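Long-range contacts in NAD-dependent aldehyde dehydrogenase (Sinorhizobium meliloti, PDB 3U4J), which probably oxidises aldehydes with NAD or NADP as electron acceptor and binds a calcium ion: residues N6-D11 with R329-D335; V32-S36 with P56-D62; V94-L99 with C127-S132; L156-V162 with Y488-V494; C303-G307 with G429-S433. One frame throughout, in Å; residues are numbered along the deposited sequence.

How the interactions relate
Starting from the N terminus, interaction 1 opens at 6-11 and closes a long loop at 329-335, pairing the N-terminal arm with the strand after helix 317-330. Interactions 2 and 3 are nested inside it in series: the first fastens the loop after strand 30-32 to the start of helix 60-75, the second packs helix 84-100 on helix 117-138. Interaction 4 opens at 156-162 and closes at 488-494, crossing interaction 1 and joining two strands about 52 Å from it (centre to centre). Interaction 5, which sets the loop before strand 307-313 against strand 431-435, lies nested in interaction 4 and also crosses interaction 1. No two contacts touch.

Interaction 1: residues N6-D11 with R329-D335; sequences NFIAPD and RKVAFGD
Phe-7 and Ile-8 run beside Phe-333 and Gly-334 as a two-stranded parallel sheet, by which the N-terminal arm joins the chain leaving helix 317-330. The register rests on three backbone bonds: Phe-333 N to Asn-6 O, Ile-8 N to Phe-333 O (2.7 Å) and Asp-335 N to Ile-8 O (2.8 Å). The tight part is the face carrying the two phenylalanines. Phe-7 CD1 sits over one face of the Phe-333 ring, toward its rim and 3.7 Å from Phe-333 CE1, with the ring planes inclined at 53°. Phe-333 reaches over the partner strand with its CG between backbone N and carbonyl carbon (chi1 77°). Ile-376 touches both rings, and Tyr-383 meets Phe-7 edge-to-face. Gly-334 adds to the closeness: a CB there would run into Ile-8 O. On the other side packing is thinner, Ile-8 CD1 meeting Ala-332 CB at 3.8 Å.

The loose side is that of exposed Ala-9, Asp-11, Arg-329 and Lys-330, the last two salt-bridged to Asp-326; both ends are polar and hydrated. At one end the Asn-6 amide lies near the edge of the Phe-333 ring; ND2 gives a 2.8 Å bond to Val-331 O, while OD1 takes a water that also donates to Arg-329 O. At the other, the side chain of Asp-11, whose OD1 accepts from Asn-13 N, lies about 6 Å from that of Leu-17, a calcium ligand. Asp-335 OD1 is engaged by Leu-337 N; OD2 takes a water shared with Asp-11 O and also Asp-11 N, 3.2 Å away and 64° out of the carboxylate plane.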
# COMPACT_ATOMS: atom_id res chain seq x y z
N ASN A 6 -45.14 -6.47 -24.58
CA ASN A 6 -44.15 -5.77 -23.74
C ASN A 6 -43.34 -4.72 -24.53
O ASN A 6 -42.50 -4.03 -23.95
CB ASN A 6 -43.24 -6.76 -22.99
CG ASN A 6 -42.52 -7.74 -23.91
OD1 ASN A 6 -43.07 -8.19 -24.92
ND2 ASN A 6 -41.30 -8.10 -23.56
N PHE A 7 -43.63 -4.60 -25.83
CA PHE A 7 -43.00 -3.61 -26.68
C PHE A 7 -43.66 -2.25 -26.48
O PHE A 7 -44.88 -2.15 -26.56
CB PHE A 7 -43.10 -4.01 -28.16
CG PHE A 7 -42.45 -3.03 -29.09
CD1 PHE A 7 -41.09 -2.72 -28.95
CD2 PHE A 7 -43.19 -2.38 -30.09
CE1 PHE A 7 -40.47 -1.80 -29.81
CE2 PHE A 7 -42.57 -1.46 -30.96
CZ PHE A 7 -41.20 -1.17 -30.81
N ILE A 8 -42.86 -1.21 -26.21
CA ILE A 8 -43.39 0.15 -26.09
C ILE A 8 -43.06 0.89 -27.39
O ILE A 8 -41.89 1.20 -27.69
CB ILE A 8 -42.82 0.90 -24.84
CG1 ILE A 8 -43.22 0.17 -23.55
CG2 ILE A 8 -43.32 2.32 -24.79
CD1 ILE A 8 -42.62 0.77 -22.29
N ALA A 9 -44.09 1.14 -28.20
CA ALA A 9 -43.83 1.72 -29.53
C ALA A 9 -43.34 3.16 -29.33
O ALA A 9 -43.85 3.86 -28.48
CB ALA A 9 -45.09 1.68 -30.38
N PRO A 10 -42.31 3.57 -30.10
CA PRO A 10 -41.84 4.95 -30.02
C PRO A 10 -43.01 5.91 -30.23
O PRO A 10 -43.86 5.68 -31.09
CB PRO A 10 -40.86 5.08 -31.19
CG PRO A 10 -40.56 3.72 -31.65
CD PRO A 10 -41.54 2.76 -31.06
N ASP A 11 -43.05 6.97 -29.45
CA ASP A 11 -44.05 8.02 -29.64
C ASP A 11 -43.40 9.16 -30.42
O ASP A 11 -42.61 9.92 -29.86
CB ASP A 11 -44.55 8.50 -28.27
CG ASP A 11 -45.63 9.58 -28.37
OD1 ASP A 11 -45.93 10.09 -29.46
OD2 ASP A 11 -46.17 9.92 -27.31
N ARG A 329 -40.83 -12.36 -20.89
CA ARG A 329 -42.12 -12.07 -21.56
C ARG A 329 -42.72 -10.74 -21.12
O ARG A 329 -43.52 -10.15 -21.85
CB ARG A 329 -43.18 -13.12 -21.17
CG ARG A 329 -42.97 -14.47 -21.67
CD ARG A 329 -44.25 -15.26 -21.43
NE ARG A 329 -44.40 -15.72 -20.06
CZ ARG A 329 -44.04 -16.93 -19.65
NH1 ARG A 329 -43.51 -17.80 -20.51
NH2 ARG A 329 -44.21 -17.28 -18.39
N LYS A 330 -42.39 -10.30 -19.91
CA LYS A 330 -43.02 -9.13 -19.31
C LYS A 330 -42.17 -7.87 -19.44
O LYS A 330 -42.70 -6.77 -19.53
CB LYS A 330 -43.31 -9.34 -17.82
CG LYS A 330 -44.34 -10.43 -17.50
CD LYS A 330 -44.29 -10.70 -15.98
CE LYS A 330 -45.59 -11.24 -15.44
NZ LYS A 330 -45.72 -12.71 -15.60
N VAL A 331 -40.85 -8.03 -19.41
CA VAL A 331 -39.94 -6.87 -19.38
C VAL A 331 -40.15 -5.86 -20.53
O VAL A 331 -40.19 -6.23 -21.72
CB VAL A 331 -38.43 -7.31 -19.28
CG1 VAL A 331 -37.96 -8.05 -20.52
CG2 VAL A 331 -37.56 -6.08 -19.00
N ALA A 332 -40.29 -4.59 -20.17
CA ALA A 332 -40.63 -3.55 -21.14
C ALA A 332 -39.43 -3.14 -21.99
O ALA A 332 -38.35 -2.79 -21.46
CB ALA A 332 -41.27 -2.31 -20.43
N PHE A 333 -39.61 -3.22 -23.31
CA PHE A 333 -38.57 -2.82 -24.25
C PHE A 333 -39.18 -1.95 -25.34
O PHE A 333 -40.39 -2.04 -25.60
CB PHE A 333 -37.79 -4.02 -24.82
CG PHE A 333 -38.52 -4.80 -25.88
CD1 PHE A 333 -38.06 -4.78 -27.20
CD2 PHE A 333 -39.63 -5.57 -25.55
CE1 PHE A 333 -38.71 -5.51 -28.19
CE2 PHE A 333 -40.30 -6.29 -26.53
CZ PHE A 333 -39.84 -6.27 -27.86
N GLY A 334 -38.36 -1.09 -25.93
CA GLY A 334 -38.85 -0.16 -26.95
C GLY A 334 -38.44 1.28 -26.71
O GLY A 334 -37.31 1.57 -26.33
N ASP A 335 -39.41 2.18 -26.88
CA ASP A 335 -39.18 3.62 -26.85
C ASP A 335 -38.20 4.06 -25.74
O ASP A 335 -38.57 4.08 -24.57
CB ASP A 335 -40.52 4.33 -26.66
CG ASP A 335 -40.40 5.86 -26.85
OD1 ASP A 335 -39.28 6.38 -27.08
OD2 ASP A 335 -41.45 6.54 -26.76
O HOH W 1 -44.05 -10.59 -24.39
O HOH W 2 -40.73 8.79 -28.34

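Interaction 2: residues V32-S36 with P56-D62; sequences VDAAS and PEASADD
Ala-34 and Ala-35 lie against Asp-62, which together with Ser-59 forms the capping box at the N-terminal end of helix 60-75. Along the incoming loop, Val-32 comes first, its O resting 4.0 Å from Pro-56 CG. Asp-33 has its carboxylate engaged by Arg-22, while its carbonyl O receives a water that donates a second bond to Asp-62 OD2. Ala-34 is the buried step: its CB points toward 56-62, 4.0 Å from Pro-56 CB and only 3.2 Å from Asp-62 OD1, with Met-25 of strand 25-27 also against it. Ala-35 supplies the direct polar link. Its N-H meets Asp-62 OD2 at 3.1 Å, on the syn side of the carboxylate and 25° out of its plane; a second reach to OD1 is weak. Ser-36 is tied to 56-62 through water alone, one molecule joining its N to Asp-62 OD1 and another its OG to Glu-57 O; OG also bonds Ser-38 N.

Asp-62 serves both segments because its CG stands beside its own backbone N (chi1 -66°), bringing the carboxylate back over the helix start. Exchanging Asp-62 for an alanine would probably leave Ala-35 N and Ser-59 N without their acceptor and reduce the capping box to half. Both box bonds are short and fairly straight: Asp-62 N gives to Ser-59 OG at 3.0 Å, and Ser-59 N returns 2.9 Å to Asp-62 OD1 with an N-H...O angle of 178°.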
# COMPACT_ATOMS: atom_id res chain seq x y z
N VAL A 32 -14.49 24.27 -31.96
CA VAL A 32 -14.05 24.43 -33.34
C VAL A 32 -14.73 23.43 -34.26
O VAL A 32 -15.13 22.35 -33.81
CB VAL A 32 -12.50 24.31 -33.52
CG1 VAL A 32 -11.78 25.47 -32.87
CG2 VAL A 32 -11.96 22.98 -32.98
N ASP A 33 -14.86 23.80 -35.53
CA ASP A 33 -15.33 22.89 -36.57
C ASP A 33 -14.13 22.13 -37.10
O ASP A 33 -12.99 22.46 -36.78
CB ASP A 33 -15.95 23.70 -37.72
CG ASP A 33 -17.18 24.49 -37.29
OD1 ASP A 33 -18.02 23.94 -36.56
OD2 ASP A 33 -17.28 25.67 -37.69
N ALA A 34 -14.38 21.11 -37.91
CA ALA A 34 -13.31 20.57 -38.75
C ALA A 34 -12.89 21.66 -39.73
O ALA A 34 -13.72 22.46 -40.18
CB ALA A 34 -13.78 19.36 -39.50
N ALA A 35 -11.61 21.69 -40.07
CA ALA A 35 -11.13 22.69 -41.06
C ALA A 35 -11.98 22.64 -42.33
O ALA A 35 -12.28 23.70 -42.94
CB ALA A 35 -9.64 22.48 -41.39
N SER A 36 -12.40 21.44 -42.72
CA SER A 36 -13.21 21.25 -43.94
C SER A 36 -14.68 21.66 -43.80
O SER A 36 -15.39 21.75 -44.81
CB SER A 36 -13.20 19.78 -44.35
OG SER A 36 -13.92 19.04 -43.38
N PRO A 56 -18.43 17.45 -36.00
CA PRO A 56 -17.50 17.49 -37.11
C PRO A 56 -17.00 16.12 -37.51
O PRO A 56 -16.98 15.16 -36.69
CB PRO A 56 -16.34 18.33 -36.57
CG PRO A 56 -16.97 19.23 -35.57
CD PRO A 56 -17.97 18.31 -34.89
N GLU A 57 -16.62 16.02 -38.78
CA GLU A 57 -15.92 14.86 -39.27
C GLU A 57 -14.47 15.29 -39.32
O GLU A 57 -14.07 15.98 -40.25
CB GLU A 57 -16.42 14.49 -40.67
CG GLU A 57 -15.62 13.36 -41.31
CD GLU A 57 -16.02 13.05 -42.78
OE1 GLU A 57 -16.95 13.69 -43.34
OE2 GLU A 57 -15.36 12.17 -43.35
N ALA A 58 -13.68 14.90 -38.31
CA ALA A 58 -12.30 15.39 -38.23
C ALA A 58 -11.42 14.78 -39.32
O ALA A 58 -11.57 13.60 -39.65
CB ALA A 58 -11.68 15.13 -36.84
N SER A 59 -10.53 15.60 -39.84
CA SER A 59 -9.44 15.16 -40.70
C SER A 59 -8.27 14.76 -39.80
O SER A 59 -8.23 15.13 -38.61
CB SER A 59 -9.00 16.35 -41.59
OG SER A 59 -8.18 17.21 -40.81
N ALA A 60 -7.30 14.04 -40.37
CA ALA A 60 -6.06 13.71 -39.65
C ALA A 60 -5.40 14.96 -39.08
O ALA A 60 -4.90 14.95 -37.95
CB ALA A 60 -5.05 12.94 -40.58
N ASP A 61 -5.40 16.05 -39.84
CA ASP A 61 -4.82 17.29 -39.35
C ASP A 61 -5.58 17.93 -38.18
O ASP A 61 -4.97 18.53 -37.31
CB ASP A 61 -4.68 18.32 -40.48
CG ASP A 61 -3.54 17.96 -41.45
OD1 ASP A 61 -2.44 17.60 -40.97
OD2 ASP A 61 -3.74 18.06 -42.68
N ASP A 62 -6.91 17.83 -38.20
CA ASP A 62 -7.72 18.31 -37.06
C ASP A 62 -7.29 17.57 -35.77
O ASP A 62 -7.12 18.20 -34.73
CB ASP A 62 -9.23 18.08 -37.31
CG ASP A 62 -9.80 18.94 -38.47
OD1 ASP A 62 -10.70 18.43 -39.20
OD2 ASP A 62 -9.38 20.10 -38.67
O HOH W 3 -10.15 21.79 -36.40
O HOH W 4 -10.94 19.08 -41.69
O HOH W 5 -12.79 16.74 -42.51

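Interaction 3: residues V94-L99 with C127-S132; sequences VADLIL and CADLWS
Trp-131 presents one face of its indole to two aliphatic branches of helix 84-100. Val-94 CG1 stands over the six-membered ring, 3.7 Å from its centroid and just 10° off the normal; Ile-98 CD1 covers the five-membered ring less centrally, its nearest atom being Trp-131 CD1 at 3.5 Å. Both are CH-pi contacts. At the ring edge, in its plane, lies Cys-127 O of the same helix, and NE1 makes a weak hydrogen bond to Ser-179 OG. Pro-183 and Leu-207 also touch the indole. Val-94 reaches the ring with CG1 because that branch is directed opposite the backbone N (chi1 180°).

Beside the indole the helices come closest through small residues. Ala-95 and Ala-128 have their CA atoms 4.6 Å apart, and Ala-128 CB is received between Ile-98 CG2 (3.8 Å) and Leu-99 CD2 (3.6 Å). Ala-95 CB in turn touches Trp-131 CB and Ser-132 OG. That hydroxyl is already satisfied within its own helix: Ser-132 OG donates to Ala-128 O at 3.0 Å, on the opposite face of the carbonyl from Ser-132 N, and no hydrogen bond crosses between the two segments.

With the axes of these short segments 8.4 Å apart at 171°, this is an antiparallel helix pair brought together by alanines, in which Trp-131 fills the groove between helices 84-100 and 117-138 and also touches helices 174-187 and 202-214.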
# COMPACT_ATOMS: atom_id res chain seq x y z
N VAL A 94 -16.36 19.65 -11.89
CA VAL A 94 -16.94 18.86 -12.99
C VAL A 94 -18.01 17.89 -12.48
O VAL A 94 -19.10 17.81 -13.04
CB VAL A 94 -15.87 18.06 -13.77
CG1 VAL A 94 -16.50 17.24 -14.91
CG2 VAL A 94 -14.77 18.99 -14.31
N ALA A 95 -17.70 17.11 -11.45
CA ALA A 95 -18.70 16.19 -10.86
C ALA A 95 -19.97 16.94 -10.46
O ALA A 95 -21.10 16.48 -10.77
CB ALA A 95 -18.11 15.44 -9.68
N ASP A 96 -19.81 18.11 -9.82
CA ASP A 96 -20.98 18.98 -9.52
C ASP A 96 -21.76 19.41 -10.75
O ASP A 96 -22.97 19.44 -10.71
CB ASP A 96 -20.57 20.26 -8.77
CG ASP A 96 -20.18 19.98 -7.34
OD1 ASP A 96 -20.56 18.91 -6.81
OD2 ASP A 96 -19.49 20.83 -6.75
N LEU A 97 -21.06 19.81 -11.81
CA LEU A 97 -21.74 20.18 -13.06
C LEU A 97 -22.50 19.04 -13.71
O LEU A 97 -23.58 19.26 -14.27
CB LEU A 97 -20.73 20.75 -14.08
CG LEU A 97 -20.41 22.20 -13.79
CD1 LEU A 97 -19.08 22.55 -14.49
CD2 LEU A 97 -21.55 23.12 -14.20
N ILE A 98 -21.92 17.84 -13.68
CA ILE A 98 -22.60 16.64 -14.20
C ILE A 98 -23.99 16.46 -13.54
O ILE A 98 -25.00 16.27 -14.22
CB ILE A 98 -21.73 15.39 -14.05
CG1 ILE A 98 -20.47 15.53 -14.94
CG2 ILE A 98 -22.55 14.12 -14.45
CD1 ILE A 98 -19.43 14.45 -14.70
N LEU A 99 -24.03 16.57 -12.21
CA LEU A 99 -25.29 16.56 -11.50
C LEU A 99 -26.21 17.71 -11.86
O LEU A 99 -27.39 17.50 -12.07
CB LEU A 99 -25.08 16.49 -9.98
CG LEU A 99 -24.54 15.17 -9.44
CD1 LEU A 99 -24.50 15.17 -7.88
CD2 LEU A 99 -25.36 13.95 -9.97
N CYS A 127 -21.72 8.48 -13.28
CA CYS A 127 -20.55 9.20 -13.81
C CYS A 127 -20.15 10.35 -12.90
O CYS A 127 -18.95 10.60 -12.73
CB CYS A 127 -20.84 9.76 -15.20
SG CYS A 127 -20.89 8.44 -16.41
N ALA A 128 -21.13 11.05 -12.33
CA ALA A 128 -20.78 12.09 -11.37
C ALA A 128 -20.01 11.45 -10.20
O ALA A 128 -19.05 12.04 -9.68
CB ALA A 128 -22.01 12.85 -10.88
N ASP A 129 -20.42 10.24 -9.79
CA ASP A 129 -19.74 9.53 -8.69
C ASP A 129 -18.34 9.07 -9.08
O ASP A 129 -17.41 9.10 -8.26
CB ASP A 129 -20.58 8.32 -8.19
CG ASP A 129 -20.07 7.77 -6.86
OD1 ASP A 129 -19.93 8.54 -5.88
OD2 ASP A 129 -19.82 6.57 -6.79
N LEU A 130 -18.16 8.66 -10.35
CA LEU A 130 -16.83 8.32 -10.84
C LEU A 130 -15.90 9.50 -10.76
O LEU A 130 -14.76 9.36 -10.31
CB LEU A 130 -16.88 7.81 -12.27
CG LEU A 130 -17.45 6.39 -12.48
CD1 LEU A 130 -17.79 6.24 -13.98
CD2 LEU A 130 -16.48 5.31 -12.04
N TRP A 131 -16.38 10.66 -11.21
CA TRP A 131 -15.58 11.87 -11.19
C TRP A 131 -15.28 12.22 -9.73
O TRP A 131 -14.16 12.57 -9.42
CB TRP A 131 -16.29 13.05 -11.91
CG TRP A 131 -16.04 13.05 -13.40
CD1 TRP A 131 -16.71 12.29 -14.35
CD2 TRP A 131 -15.05 13.80 -14.10
NE1 TRP A 131 -16.17 12.54 -15.61
CE2 TRP A 131 -15.17 13.47 -15.48
CE3 TRP A 131 -14.06 14.73 -13.70
CZ2 TRP A 131 -14.35 14.04 -16.45
CZ3 TRP A 131 -13.24 15.30 -14.68
CH2 TRP A 131 -13.38 14.94 -16.04
N SER A 132 -16.26 12.07 -8.82
CA SER A 132 -16.01 12.40 -7.41
C SER A 132 -15.00 11.47 -6.76
O SER A 132 -14.14 11.92 -6.03
CB SER A 132 -17.28 12.39 -6.56
OG SER A 132 -18.22 13.28 -7.12

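Interaction 4: residues L156-V162 with Y488-V494; sequences LVLREPV and YSQFKGV
Arg-159 and Phe-491 lie side by side, pointing the same way from neighbouring antiparallel strands, yet their flat groups are turned 77° apart. The guanidinium therefore offers a face to Phe-491 CZ, which stands 3.5 Å above its plane, while Arg-159 NH2 lies in plane at the ring edge. A bend at chi3 (-65°) turns the guanidinium across toward the partner strand, where NH1 donates in the guanidinium plane to Ser-489 OG at 3.2 Å; that OG also bonds Phe-485 O. NH1 also forms a salt bridge with Asp-486, and NE binds Glu-142 O. A leucine in place of Arg-159 would probably leave Asp-486 without its charge mate and the edge of Phe-491 without that polar cover.

On the opposite sheet face, Glu-160 and Lys-492 slant across each other. The extended glutamate brings OE2 within 2.6 Å of Lys-492 NZ, a salt bridge met on the syn side. Leu-156 and Leu-158 share this face, with Leu-158 CD1 4.3 Å from Val-494 CG2.

Between the strands, the hydrogen-bonded pairs Leu-156/Val-494, Leu-158/Lys-492 and Glu-160/Gln-490 carry six backbone bonds, and Val-162 N reaches Tyr-488 O at 3.0 Å.

This is the ladder of the arm through which the family oligomerises. Lys-492 NZ also donates to Ile-446 O and Ile-449 O of the second subunit, and Glu-160 OE1 bonds Tyr-471 OH there; with three acceptors round a buried amine, Lys-492 probably stays charged.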
# COMPACT_ATOMS: atom_id res chain seq x y z
N LEU A 156 14.13 6.87 -3.54
CA LEU A 156 12.86 7.51 -3.79
C LEU A 156 12.25 6.86 -5.00
O LEU A 156 12.94 6.53 -5.97
CB LEU A 156 13.01 9.00 -4.06
CG LEU A 156 13.77 9.85 -3.04
CD1 LEU A 156 13.91 11.28 -3.56
CD2 LEU A 156 13.09 9.83 -1.66
N VAL A 157 10.95 6.62 -4.92
CA VAL A 157 10.18 6.27 -6.09
C VAL A 157 9.17 7.40 -6.25
O VAL A 157 8.31 7.59 -5.39
CB VAL A 157 9.51 4.90 -5.96
CG1 VAL A 157 8.75 4.58 -7.24
CG2 VAL A 157 10.57 3.82 -5.67
N LEU A 158 9.31 8.14 -7.35
CA LEU A 158 8.40 9.26 -7.63
C LEU A 158 7.33 8.88 -8.66
O LEU A 158 7.64 8.32 -9.70
CB LEU A 158 9.20 10.50 -8.09
CG LEU A 158 10.24 10.99 -7.07
CD1 LEU A 158 11.12 12.13 -7.67
CD2 LEU A 158 9.58 11.44 -5.76
N ARG A 159 6.09 9.20 -8.34
CA ARG A 159 4.99 9.05 -9.27
C ARG A 159 4.84 10.31 -10.12
O ARG A 159 4.79 11.43 -9.60
CB ARG A 159 3.69 8.75 -8.52
CG ARG A 159 2.47 8.63 -9.43
CD ARG A 159 1.17 8.57 -8.62
NE ARG A 159 1.04 7.38 -7.79
CZ ARG A 159 0.40 6.28 -8.17
NH1 ARG A 159 -0.14 6.20 -9.40
NH2 ARG A 159 0.33 5.24 -7.36
N GLU A 160 4.77 10.11 -11.44
CA GLU A 160 4.67 11.21 -12.41
C GLU A 160 3.63 10.81 -13.44
O GLU A 160 3.29 9.62 -13.57
CB GLU A 160 6.04 11.47 -13.07
CG GLU A 160 7.17 11.82 -12.08
CD GLU A 160 8.49 12.20 -12.77
OE1 GLU A 160 8.69 11.89 -13.97
OE2 GLU A 160 9.34 12.81 -12.09
N PRO A 161 3.07 11.79 -14.16
CA PRO A 161 2.07 11.42 -15.16
C PRO A 161 2.72 10.80 -16.40
O PRO A 161 3.88 11.13 -16.71
CB PRO A 161 1.41 12.75 -15.52
CG PRO A 161 2.22 13.82 -14.91
CD PRO A 161 3.15 13.25 -13.93
N VAL A 162 1.99 9.92 -17.10
CA VAL A 162 2.48 9.38 -18.38
C VAL A 162 2.62 10.49 -19.46
O VAL A 162 3.52 10.43 -20.28
CB VAL A 162 1.64 8.12 -18.87
CG1 VAL A 162 0.24 8.48 -19.23
CG2 VAL A 162 2.26 7.45 -20.12
N TYR A 488 -2.04 5.46 -15.76
CA TYR A 488 -1.69 6.78 -16.34
C TYR A 488 -0.55 7.47 -15.63
O TYR A 488 -0.37 8.67 -15.78
CB TYR A 488 -2.93 7.70 -16.41
CG TYR A 488 -4.10 6.99 -17.09
CD1 TYR A 488 -4.09 6.75 -18.47
CD2 TYR A 488 -5.17 6.49 -16.34
CE1 TYR A 488 -5.13 6.06 -19.09
CE2 TYR A 488 -6.21 5.83 -16.95
CZ TYR A 488 -6.19 5.61 -18.33
OH TYR A 488 -7.22 4.92 -18.94
N SER A 489 0.23 6.70 -14.88
CA SER A 489 1.41 7.20 -14.18
C SER A 489 2.66 6.51 -14.71
O SER A 489 2.59 5.40 -15.25
CB SER A 489 1.30 6.94 -12.66
OG SER A 489 0.34 7.82 -12.08
N GLN A 490 3.80 7.20 -14.60
CA GLN A 490 5.12 6.58 -14.73
C GLN A 490 5.73 6.60 -13.33
O GLN A 490 5.48 7.51 -12.54
CB GLN A 490 6.03 7.39 -15.67
CG GLN A 490 5.67 7.34 -17.14
CD GLN A 490 6.22 6.11 -17.88
OE1 GLN A 490 6.12 6.03 -19.12
NE2 GLN A 490 6.78 5.15 -17.14
N PHE A 491 6.53 5.60 -13.03
CA PHE A 491 7.27 5.57 -11.77
C PHE A 491 8.77 5.75 -12.01
O PHE A 491 9.36 5.05 -12.83
CB PHE A 491 6.96 4.29 -10.99
CG PHE A 491 5.49 4.18 -10.62
CD1 PHE A 491 5.00 4.87 -9.52
CD2 PHE A 491 4.61 3.46 -11.42
CE1 PHE A 491 3.64 4.81 -9.17
CE2 PHE A 491 3.24 3.38 -11.10
CZ PHE A 491 2.75 4.07 -9.97
N LYS A 492 9.35 6.69 -11.28
CA LYS A 492 10.75 7.04 -11.41
C LYS A 492 11.48 6.58 -10.15
O LYS A 492 11.21 7.08 -9.05
CB LYS A 492 10.90 8.55 -11.63
CG LYS A 492 12.33 9.08 -11.54
CD LYS A 492 12.35 10.61 -11.66
CE LYS A 492 12.06 11.07 -13.05
NZ LYS A 492 11.74 12.52 -13.05
N GLY A 493 12.39 5.61 -10.33
CA GLY A 493 13.22 5.14 -9.24
C GLY A 493 14.48 5.98 -9.10
O GLY A 493 15.26 6.05 -10.05
N VAL A 494 14.71 6.57 -7.92
CA VAL A 494 15.87 7.45 -7.73
C VAL A 494 16.73 6.91 -6.60
O VAL A 494 16.26 6.78 -5.47
CB VAL A 494 15.47 8.91 -7.36
CG1 VAL A 494 16.69 9.84 -7.37
CG2 VAL A 494 14.37 9.43 -8.27

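Interaction 5: residues C303-G307 with G429-S433; sequences CCISG and GLSAS
Ser-431, the first residue of strand 431-435, meets the turn at Ile-305 with its whole side chain. CB rests 3.9 Å from Ile-305 CG2 and equally near Ile-305 CB, an aliphatic contact. From there OG is set between its own backbone N and carbonyl carbon (chi1 75°), which directs it at the turn backbone, 3.5 Å from Ile-305 CA. Its direct reach to Ile-305 O is weak and unsettled, since another acceptor is within reach of the same proton. One water makes a firm link, lying 3.0 Å from Ser-431 OG and donating to Cys-304 O; another comes within 2.6 Å of Ser-431 OG but gives only a weak bond onward to Ser-306 O.

Leu-430 supplies the apolar half. Its CD2 presses against Cys-304 CB at 3.4 Å, tighter than usual for two carbons, and touches Ile-305 CG2 at 3.8 Å. The turn is type I, closed by Ser-306 N bonding Cys-303 O; it is probably the loop that carries the nucleophilic cysteine in this family.

The chemistry thus divides: one leucine branch packs the turn directly, while waters link the serine hydroxyl to the carbonyls of Cys-304 and, weakly, Ser-306, so the polar link to strand 431-435 is largely hydrated.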
# COMPACT_ATOMS: atom_id res chain seq x y z
N CYS A 303 -22.97 -4.89 -24.50
CA CYS A 303 -22.27 -4.71 -23.21
C CYS A 303 -21.19 -5.76 -23.11
O CYS A 303 -21.45 -6.97 -23.21
CB CYS A 303 -23.27 -4.84 -22.04
SG CYS A 303 -22.45 -4.70 -20.44
N CYS A 304 -19.95 -5.29 -22.92
CA CYS A 304 -18.79 -6.18 -22.83
C CYS A 304 -18.83 -7.13 -21.62
O CYS A 304 -18.29 -8.23 -21.68
CB CYS A 304 -17.51 -5.34 -22.82
SG CYS A 304 -17.36 -4.44 -24.44
N ILE A 305 -19.47 -6.68 -20.53
CA ILE A 305 -19.63 -7.50 -19.31
C ILE A 305 -21.01 -8.20 -19.25
O ILE A 305 -21.45 -8.61 -18.18
CB ILE A 305 -19.37 -6.67 -18.01
CG1 ILE A 305 -20.31 -5.45 -17.89
CG2 ILE A 305 -17.89 -6.24 -17.98
CD1 ILE A 305 -20.33 -4.79 -16.51
N SER A 306 -21.67 -8.32 -20.39
CA SER A 306 -22.95 -9.01 -20.50
C SER A 306 -22.77 -10.47 -20.07
O SER A 306 -21.74 -11.09 -20.37
CB SER A 306 -23.41 -8.98 -21.95
OG SER A 306 -24.66 -9.61 -22.09
N GLY A 307 -23.76 -11.00 -19.36
CA GLY A 307 -23.85 -12.43 -19.13
C GLY A 307 -24.50 -13.08 -20.36
O GLY A 307 -25.70 -13.38 -20.37
N GLY A 429 -12.01 -13.09 -21.46
CA GLY A 429 -11.74 -13.17 -20.03
C GLY A 429 -12.12 -11.90 -19.32
O GLY A 429 -11.41 -11.45 -18.40
N LEU A 430 -13.25 -11.31 -19.70
CA LEU A 430 -13.60 -10.01 -19.13
C LEU A 430 -14.38 -10.16 -17.83
O LEU A 430 -13.94 -9.65 -16.79
CB LEU A 430 -14.37 -9.12 -20.12
CG LEU A 430 -14.55 -7.67 -19.63
CD1 LEU A 430 -13.21 -7.01 -19.22
CD2 LEU A 430 -15.25 -6.78 -20.70
N SER A 431 -15.52 -10.84 -17.88
CA SER A 431 -16.36 -10.93 -16.71
C SER A 431 -16.91 -12.34 -16.45
O SER A 431 -16.86 -13.21 -17.32
CB SER A 431 -17.52 -9.94 -16.84
OG SER A 431 -18.49 -10.41 -17.76
N ALA A 432 -17.48 -12.54 -15.26
CA ALA A 432 -18.13 -13.81 -14.91
C ALA A 432 -18.89 -13.61 -13.62
O ALA A 432 -18.47 -12.82 -12.78
CB ALA A 432 -17.09 -14.93 -14.73
N SER A 433 -20.02 -14.29 -13.48
CA SER A 433 -20.75 -14.32 -12.23
C SER A 433 -20.95 -15.76 -11.78
O SER A 433 -21.20 -16.63 -12.61
CB SER A 433 -22.15 -13.75 -12.41
OG SER A 433 -22.11 -12.36 -12.59
O HOH W 6 -17.61 -10.78 -20.56
O HOH W 7 -20.47 -12.00 -17.46